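Local coordinates for protein similar to hydroxylamine oxidoreductase (Kuenenia stuttgartiensis, PDB 6H5L) that carries heme c groups within a reductase complex of an anammox bacterium and probably acts as an oxidoreductase, at residues Ala380-Ile383 against Val384-Ile388. Residues are numbered along the deposited sequence; the frame is centred on the assembly and turned at random.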
loop_
_atom_site.group_PDB
_atom_site.type_symbol
_atom_site.label_atom_id
_atom_site.label_comp_id
_atom_site.label_asym_id
_atom_site.label_seq_id
_atom_site.Cartn_x
_atom_site.Cartn_y
_atom_site.Cartn_z
ATOM N N ALA A 380 -9.140 -59.890 -32.563
ATOM C CA ALA A 380 -8.345 -60.648 -31.602
ATOM C C ALA A 380 -9.198 -61.674 -30.866
ATOM O O ALA A 380 -8.736 -62.784 -30.582
ATOM C CB ALA A 380 -7.674 -59.700 -30.610
ATOM N N GLN A 381 -10.447 -61.320 -30.548
ATOM C CA GLN A 381 -11.328 -62.265 -29.870
ATOM C C GLN A 381 -11.697 -63.435 -30.773
ATOM O O GLN A 381 -11.915 -64.549 -30.283
ATOM C CB GLN A 381 -12.586 -61.551 -29.375
ATOM C CG GLN A 381 -13.455 -62.394 -28.453
ATOM C CD GLN A 381 -14.592 -61.605 -27.832
ATOM O OE1 GLN A 381 -14.422 -60.451 -27.437
ATOM N NE2 GLN A 381 -15.763 -62.225 -27.746
ATOM N N LYS A 382 -11.771 -63.206 -32.087
ATOM C CA LYS A 382 -12.033 -64.299 -33.019
ATOM C C LYS A 382 -10.912 -65.331 -32.982
ATOM O O LYS A 382 -11.167 -66.539 -33.036
ATOM C CB LYS A 382 -12.210 -63.750 -34.435
ATOM C CG LYS A 382 -12.597 -64.794 -35.473
ATOM C CD LYS A 382 -13.992 -65.341 -35.209
ATOM C CE LYS A 382 -14.503 -66.165 -36.382
ATOM N NZ LYS A 382 -13.691 -67.391 -36.608
ATOM N N ILE A 383 -9.663 -64.869 -32.890
ATOM C CA ILE A 383 -8.524 -65.782 -32.849
ATOM C C ILE A 383 -8.571 -66.639 -31.590
ATOM O O ILE A 383 -8.348 -67.855 -31.639
ATOM C CB ILE A 383 -7.209 -64.988 -32.943
ATOM C CG1 ILE A 383 -7.099 -64.307 -34.310
ATOM C CG2 ILE A 383 -6.019 -65.893 -32.679
ATOM C CD1 ILE A 383 -5.986 -63.290 -34.396
ATOM N N VAL A 384 -8.867 -66.020 -30.446
ATOM C CA VAL A 384 -8.906 -66.757 -29.187
ATOM C C VAL A 384 -10.044 -67.769 -29.189
ATOM O O VAL A 384 -9.883 -68.905 -28.726
ATOM C CB VAL A 384 -9.021 -65.780 -28.003
ATOM C CG1 VAL A 384 -9.067 -66.544 -26.687
ATOM C CG2 VAL A 384 -7.867 -64.791 -28.013
ATOM N N GLU A 385 -11.209 -67.380 -29.712
ATOM C CA GLU A 385 -12.363 -68.272 -29.679
ATOM C C GLU A 385 -12.223 -69.424 -30.666
ATOM O O GLU A 385 -12.747 -70.514 -30.416
ATOM C CB GLU A 385 -13.645 -67.485 -29.949
ATOM C CG GLU A 385 -14.020 -66.529 -28.828
ATOM C CD GLU A 385 -15.278 -65.740 -29.125
ATOM O OE1 GLU A 385 -15.809 -65.095 -28.197
ATOM O OE2 GLU A 385 -15.738 -65.767 -30.287
ATOM N N ASP A 386 -11.530 -69.209 -31.786
ATOM C CA ASP A 386 -11.297 -70.306 -32.722
ATOM C C ASP A 386 -10.413 -71.379 -32.099
ATOM O O ASP A 386 -10.631 -72.575 -32.318
ATOM C CB ASP A 386 -10.678 -69.781 -34.015
ATOM C CG ASP A 386 -11.663 -68.993 -34.853
ATOM O OD1 ASP A 386 -12.834 -68.867 -34.436
ATOM O OD2 ASP A 386 -11.265 -68.501 -35.931
ATOM N N LEU A 387 -9.406 -70.968 -31.324
ATOM C CA LEU A 387 -8.603 -71.933 -30.578
ATOM C C LEU A 387 -9.469 -72.737 -29.616
ATOM O O LEU A 387 -9.281 -73.949 -29.463
ATOM C CB LEU A 387 -7.493 -71.213 -29.813
ATOM C CG LEU A 387 -6.408 -70.498 -30.617
ATOM C CD1 LEU A 387 -5.638 -69.545 -29.722
ATOM C CD2 LEU A 387 -5.466 -71.505 -31.256
ATOM N N ILE A 388 -10.420 -72.073 -28.955
ATOM C CA ILE A 388 -11.316 -72.763 -28.034
ATOM C C ILE A 388 -12.192 -73.753 -28.793
ATOM O O ILE A 388 -12.332 -74.918 -28.399
ATOM C CB ILE A 388 -12.159 -71.743 -27.247
ATOM C CG1 ILE A 388 -11.267 -70.916 -26.317
ATOM C CG2 ILE A 388 -13.258 -72.442 -26.463
ATOM C CD1 ILE A 388 -11.980 -69.760 -25.642
#
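Near the C-terminal end of the long helix 356-389, K382 and D386 illustrate how side chains four residues apart can join successive turns of an alpha-helix. The ammonium NZ of K382 is shared by both carboxylate oxygens of D386, at 2.8 Å from OD1 and 2.8 Å from OD2, each offering its syn lone pair. This forked salt bridge depends on a folded lysine: CG lies anti to the backbone N (chi1 -175°), and bends at chi2 and chi4 turn the chain toward the aspartate. One step back, Q381 and E385 repeat the i to i+4 spacing with a neutral donor. NE2 of Q381 gives a hydrogen bond of 2.9 Å to OE1 of E385, although the position of that oxygen is less certain; amide and carboxylate planes stand 69° apart. The other end of each group is also held, OE1 of Q381 by the hydroxyl of Y460 and OE2 of E385 by the backbone N of S317. Main-chain bonds accompany both pairs, including E385 N to Q381 O at 3.0 Å. A380 and L387 lie against both helix 455-476 and helix 480-513, V384 against the first and I383 against the second, as in a helical bundle.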